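Local coordinates for protein putative oxidoreductase (PDB 3QHA) that probably acts as an NAD(P)-dependent dehydrogenase of alcohol groups, as do relatives in the 3-hydroxyisobutyrate dehydrogenase family, at residues Thr42-Arg47 with Asp63-Val68; Ala71-Ile76 with Pro159-Trp164. One frame throughout, in Å; residues are numbered along the deposited sequence.

Contact 1. Residues Thr42-Arg47 with Asp63-Val68; sequences TVYDIR and DSVADV
Thr42 meets Val68 loosely, its carbonyl O lying 4.4 Å from Val68 CG1. Its side chain also turns toward the Asp63-Val68 segment, but packs on Thr60 and Ala62. Val43 points the other way, as strand alternation requires; Tyr44, facing the segment again, carries the largest part. With CG anti to the backbone N (chi1 177°), its ring swings out to the short, weakly bonded helical turn 65-68. At the root of the side chain, Tyr44 CB rests 3.6 Å from Val68 CG2. Farther out, Tyr44 CE2 touches Val65 CG2 at 3.8 Å, the two side chains crossing at about a right angle. Ser64 CA lies over one face, 4.0 Å from the centroid of the Tyr44 ring in a CH-pi contact, and Val65 N sits above the ring centre. A wide, flat aromatic suits this place, where one methyl each of Val65 and Val68 and the backbone at Ser64 meet the side chain. Ser64 itself is the N-cap: its OG accepts from Asp67 N at 3.1 Å, while Asp67 OD2 offers its anti lone pair to Asp63 N. Beyond Tyr44, Asp45 forms an Asx turn through OD2 and Arg47 N (2.8 Å). Arg47 also forms a salt bridge, gripping the carboxylate side-on through NE and NH2, and Asp45 OD1 holds Leu23 N. The arrangement is that of a Rossmann domain, where the second strand's end commonly borders the cofactor's adenosine half.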
loop_
_atom_site.group_PDB
_atom_site.type_symbol
_atom_site.label_atom_id
_atom_site.label_comp_id
_atom_site.label_asym_id
_atom_site.label_seq_id
_atom_site.Cartn_x
_atom_site.Cartn_y
_atom_site.Cartn_z
ATOM N N THR B 42 14.489 18.353 -26.184
ATOM C CA THR B 42 15.890 18.756 -26.162
ATOM C C THR B 42 16.388 18.589 -24.734
ATOM O O THR B 42 15.783 19.108 -23.799
ATOM C CB THR B 42 16.062 20.223 -26.595
ATOM O OG1 THR B 42 15.611 20.379 -27.945
ATOM C CG2 THR B 42 17.516 20.654 -26.497
ATOM N N VAL B 43 17.490 17.865 -24.567
ATOM C CA VAL B 43 17.937 17.478 -23.237
ATOM C C VAL B 43 19.295 18.055 -22.896
ATOM O O VAL B 43 20.106 18.344 -23.780
ATOM C CB VAL B 43 18.002 15.940 -23.083
ATOM C CG1 VAL B 43 16.624 15.329 -23.281
ATOM C CG2 VAL B 43 19.007 15.339 -24.055
ATOM N N TYR B 44 19.530 18.220 -21.600
ATOM C CA TYR B 44 20.847 18.576 -21.105
ATOM C C TYR B 44 21.134 17.952 -19.743
ATOM O O TYR B 44 20.296 17.969 -18.842
ATOM C CB TYR B 44 21.022 20.089 -21.013
ATOM C CG TYR B 44 22.366 20.449 -20.433
ATOM C CD1 TYR B 44 23.502 20.487 -21.236
ATOM C CD2 TYR B 44 22.513 20.702 -19.074
ATOM C CE1 TYR B 44 24.744 20.795 -20.703
ATOM C CE2 TYR B 44 23.746 21.009 -18.533
ATOM C CZ TYR B 44 24.858 21.054 -19.350
ATOM O OH TYR B 44 26.085 21.361 -18.811
ATOM N N ASP B 45 22.334 17.400 -19.623
ATOM C CA ASP B 45 22.887 16.957 -18.353
ATOM C C ASP B 45 24.399 17.089 -18.484
ATOM O O ASP B 45 24.957 16.804 -19.547
ATOM C CB ASP B 45 22.481 15.511 -18.062
ATOM C CG ASP B 45 22.877 15.057 -16.664
ATOM O OD1 ASP B 45 21.973 14.787 -15.846
ATOM O OD2 ASP B 45 24.089 14.970 -16.379
ATOM N N ILE B 46 25.060 17.524 -17.414
ATOM C CA ILE B 46 26.510 17.753 -17.457
ATOM C C ILE B 46 27.296 16.458 -17.692
ATOM O O ILE B 46 28.414 16.495 -18.200
ATOM C CB ILE B 46 27.035 18.471 -16.179
ATOM C CG1 ILE B 46 26.904 17.579 -14.937
ATOM C CG2 ILE B 46 26.303 19.798 -15.977
ATOM C CD1 ILE B 46 27.334 18.263 -13.653
ATOM N N ARG B 47 26.695 15.327 -17.329
ATOM C CA ARG B 47 27.306 14.015 -17.511
ATOM C C ARG B 47 27.039 13.479 -18.915
ATOM O O ARG B 47 25.889 13.254 -19.290
ATOM C CB ARG B 47 26.752 13.039 -16.476
ATOM C CG ARG B 47 26.972 13.474 -15.034
ATOM C CD ARG B 47 26.089 12.690 -14.086
ATOM N NE ARG B 47 24.692 13.118 -14.154
ATOM C CZ ARG B 47 23.674 12.472 -13.589
ATOM N NH1 ARG B 47 23.877 11.348 -12.905
ATOM N NH2 ARG B 47 22.439 12.948 -13.711
ATOM N N ASP B 63 23.736 22.076 -25.672
ATOM C CA ASP B 63 25.128 22.337 -25.321
ATOM C C ASP B 63 25.235 22.899 -23.906
ATOM O O ASP B 63 26.305 22.863 -23.295
ATOM C CB ASP B 63 25.742 23.330 -26.315
ATOM C CG ASP B 63 25.879 22.754 -27.717
ATOM O OD1 ASP B 63 26.190 21.550 -27.848
ATOM O OD2 ASP B 63 25.689 23.512 -28.695
ATOM N N SER B 64 24.121 23.415 -23.392
ATOM C CA SER B 64 24.104 24.107 -22.109
ATOM C C SER B 64 22.675 24.288 -21.612
ATOM O O SER B 64 21.717 24.078 -22.360
ATOM C CB SER B 64 24.771 25.482 -22.247
ATOM O OG SER B 64 24.071 26.301 -23.169
ATOM N N VAL B 65 22.538 24.681 -20.349
ATOM C CA VAL B 65 21.230 25.027 -19.790
ATOM C C VAL B 65 20.624 26.223 -20.535
ATOM O O VAL B 65 19.411 26.277 -20.754
ATOM C CB VAL B 65 21.327 25.349 -18.284
ATOM C CG1 VAL B 65 19.994 25.863 -17.752
ATOM C CG2 VAL B 65 21.774 24.118 -17.502
ATOM N N ALA B 66 21.475 27.169 -20.928
ATOM C CA ALA B 66 21.039 28.354 -21.673
ATOM C C ALA B 66 20.472 27.989 -23.045
ATOM O O ALA B 66 19.558 28.650 -23.543
ATOM C CB ALA B 66 22.198 29.341 -21.828
ATOM N N ASP B 67 21.026 26.939 -23.649
ATOM C CA ASP B 67 20.544 26.418 -24.927
ATOM C C ASP B 67 19.120 25.865 -24.789
ATOM O O ASP B 67 18.271 26.088 -25.655
ATOM C CB ASP B 67 21.491 25.318 -25.430
ATOM C CG ASP B 67 21.285 24.975 -26.900
ATOM O OD1 ASP B 67 20.503 25.667 -27.591
ATOM O OD2 ASP B 67 21.920 24.005 -27.369
ATOM N N VAL B 68 18.868 25.163 -23.685
ATOM C CA VAL B 68 17.568 24.533 -23.428
ATOM C C VAL B 68 16.442 25.566 -23.286
ATOM O O VAL B 68 15.279 25.263 -23.554
ATOM C CB VAL B 68 17.621 23.640 -22.161
ATOM C CG1 VAL B 68 16.270 22.993 -21.891
ATOM C CG2 VAL B 68 18.693 22.571 -22.311
#

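Contact 2. Residues Ala71-Ile76 with Pro159-Trp164; sequences ADLIHI and PAFKHW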
loop_
_atom_site.group_PDB
_atom_site.type_symbol
_atom_site.label_atom_id
_atom_site.label_comp_id
_atom_site.label_asym_id
_atom_site.label_seq_id
_atom_site.Cartn_x
_atom_site.Cartn_y
_atom_site.Cartn_z
ATOM N N ALA B 71 13.156 26.238 -25.604
ATOM C CA ALA B 71 11.940 25.417 -25.606
ATOM C C ALA B 71 10.745 26.124 -24.968
ATOM O O ALA B 71 10.908 27.055 -24.178
ATOM C CB ALA B 71 12.197 24.092 -24.898
ATOM N N ASP B 72 9.546 25.663 -25.318
ATOM C CA ASP B 72 8.297 26.232 -24.799
ATOM C C ASP B 72 7.988 25.745 -23.387
ATOM O O ASP B 72 7.452 26.498 -22.571
ATOM C CB ASP B 72 7.116 25.867 -25.704
ATOM C CG ASP B 72 7.292 26.355 -27.129
ATOM O OD1 ASP B 72 7.153 25.529 -28.054
ATOM O OD2 ASP B 72 7.568 27.557 -27.323
ATOM N N LEU B 73 8.295 24.476 -23.119
ATOM C CA LEU B 73 8.020 23.858 -21.822
ATOM C C LEU B 73 9.261 23.114 -21.352
ATOM O O LEU B 73 9.660 22.117 -21.954
ATOM C CB LEU B 73 6.825 22.905 -21.928
ATOM C CG LEU B 73 6.465 22.061 -20.698
ATOM C CD1 LEU B 73 6.212 22.926 -19.468
ATOM C CD2 LEU B 73 5.257 21.194 -20.998
ATOM N N ILE B 74 9.858 23.604 -20.272
ATOM C CA ILE B 74 11.157 23.126 -19.808
ATOM C C ILE B 74 10.994 22.377 -18.497
ATOM O O ILE B 74 10.555 22.949 -17.502
ATOM C CB ILE B 74 12.131 24.301 -19.590
ATOM C CG1 ILE B 74 12.339 25.073 -20.895
ATOM C CG2 ILE B 74 13.469 23.798 -19.056
ATOM C CD1 ILE B 74 12.956 26.436 -20.695
ATOM N N HIS B 75 11.362 21.099 -18.504
ATOM C CA HIS B 75 11.238 20.241 -17.333
ATOM C C HIS B 75 12.556 20.191 -16.563
ATOM O O HIS B 75 13.628 20.072 -17.167
ATOM C CB HIS B 75 10.849 18.829 -17.764
ATOM C CG HIS B 75 9.535 18.752 -18.477
ATOM N ND1 HIS B 75 8.333 18.631 -17.813
ATOM C CD2 HIS B 75 9.234 18.759 -19.797
ATOM C CE1 HIS B 75 7.349 18.577 -18.692
ATOM N NE2 HIS B 75 7.868 18.654 -19.904
ATOM N N ILE B 76 12.478 20.273 -15.236
ATOM C CA ILE B 76 13.669 20.234 -14.384
ATOM C C ILE B 76 13.545 19.156 -13.306
ATOM O O ILE B 76 12.621 19.184 -12.491
ATOM C CB ILE B 76 13.918 21.596 -13.701
ATOM C CG1 ILE B 76 14.195 22.682 -14.742
ATOM C CG2 ILE B 76 15.093 21.507 -12.723
ATOM C CD1 ILE B 76 14.229 24.077 -14.155
ATOM N N PRO B 159 -2.073 18.800 -22.120
ATOM C CA PRO B 159 -1.858 17.796 -23.167
ATOM C C PRO B 159 -0.440 17.217 -23.177
ATOM O O PRO B 159 -0.270 16.019 -23.405
ATOM C CB PRO B 159 -2.139 18.573 -24.457
ATOM C CG PRO B 159 -3.113 19.616 -24.048
ATOM C CD PRO B 159 -2.680 20.029 -22.666
ATOM N N ALA B 160 0.558 18.058 -22.920
ATOM C CA ALA B 160 1.950 17.618 -22.849
ATOM C C ALA B 160 2.168 16.658 -21.676
ATOM O O ALA B 160 2.798 15.609 -21.831
ATOM C CB ALA B 160 2.882 18.822 -22.728
ATOM N N PHE B 161 1.640 17.030 -20.512
ATOM C CA PHE B 161 1.741 16.209 -19.303
ATOM C C PHE B 161 1.048 14.860 -19.467
ATOM O O PHE B 161 1.561 13.837 -19.012
ATOM C CB PHE B 161 1.146 16.950 -18.098
ATOM C CG PHE B 161 2.083 17.945 -17.456
ATOM C CD1 PHE B 161 3.023 18.647 -18.205
ATOM C CD2 PHE B 161 1.997 18.201 -16.095
ATOM C CE1 PHE B 161 3.874 19.566 -17.600
ATOM C CE2 PHE B 161 2.841 19.117 -15.488
ATOM C CZ PHE B 161 3.783 19.799 -16.241
ATOM N N LYS B 162 -0.111 14.863 -20.123
ATOM C CA LYS B 162 -0.880 13.636 -20.362
ATOM C C LYS B 162 -0.101 12.574 -21.150
ATOM O O LYS B 162 -0.396 11.384 -21.046
ATOM C CB LYS B 162 -2.189 13.958 -21.092
ATOM N N HIS B 163 0.887 13.006 -21.929
ATOM C CA HIS B 163 1.722 12.094 -22.709
ATOM C C HIS B 163 2.608 11.200 -21.836
ATOM O O HIS B 163 2.824 10.032 -22.165
ATOM C CB HIS B 163 2.591 12.885 -23.694
ATOM C CG HIS B 163 3.647 12.066 -24.366
ATOM N ND1 HIS B 163 3.355 11.102 -25.307
ATOM C CD2 HIS B 163 4.994 12.064 -24.231
ATOM C CE1 HIS B 163 4.477 10.545 -25.725
ATOM N NE2 HIS B 163 5.487 11.111 -25.088
ATOM N N TRP B 164 3.123 11.750 -20.736
ATOM C CA TRP B 164 4.030 11.009 -19.847
ATOM C C TRP B 164 3.443 10.717 -18.462
ATOM O O TRP B 164 4.058 10.004 -17.661
ATOM C CB TRP B 164 5.372 11.741 -19.704
ATOM C CG TRP B 164 5.266 13.165 -19.240
ATOM C CD1 TRP B 164 5.279 14.282 -20.025
ATOM C CD2 TRP B 164 5.141 13.627 -17.887
ATOM N NE1 TRP B 164 5.169 15.410 -19.248
ATOM C CE2 TRP B 164 5.082 15.037 -17.932
ATOM C CE3 TRP B 164 5.067 12.988 -16.642
ATOM C CZ2 TRP B 164 4.948 15.819 -16.783
ATOM C CZ3 TRP B 164 4.939 13.770 -15.496
ATOM C CH2 TRP B 164 4.882 15.171 -15.578
HETATM O O HOH W 1 5.686 17.553 -21.252
#
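His75 reaches across from strand 73-76 to Phe161 and Trp164, forming an aromatic cluster with them. From CB the ring extends toward helix 151-164, and its ND1 is hydrogen-bonded to His104 NE2. At the far end, His75 CE1 lies 3.8 Å from Phe161 CE1, which approaches the imidazole edge near its plane. The same His75 CE1 is 3.9 Å from Trp164 NE1, with the imidazole and pyrrole planes almost perpendicular at 88°. His75 NE2 is 2.8 Å from a water that lies in the plane of the indole and accepts from Trp164 NE1. Histidine suits this buried place because its two nitrogens give polar anchors on a ring that still packs. Trp164 folds back over its own helix, CG sitting between backbone N and carbonyl carbon (chi1 55°), which lays CZ2 over the centre of the Phe161 ring. On the same side of the strand, Leu73 CD2 lies 3.8 Å from Ala160 CB and at the Phe161 ring edge; the small alanine lets this branch come close. Ile74 and Ile76, on the other face of the strand, pack on helix 81-92, so strand 73-76 is sandwiched between that helix and helix 151-164, whose aromatics also touch strands 100-103 and 143-148.

In the fold
Both contacts belong to the N-terminal Rossmann-type domain, their centres about 16 Å apart, and both involve one mixed sheet. They follow in series: contact 1 closes at helix 65-68 before contact 2 opens on strand 73-76, and the two touch where Val68 O packs against Ile74 CD1. Contact 1 sits near the sheet's outer margin, on strand 41-44, whereas contact 2 is buried on strand 73-76, with strand 18-21 lying between these two strands. Contact 1 joins close neighbours in sequence; contact 2 ties the early half of the domain to residues 159-164 of helix 151-164, 83 residues further along the chain. Together they pack helices against the strands flanking strand 18-21, which leads into the probable dinucleotide-binding glycine-rich turn.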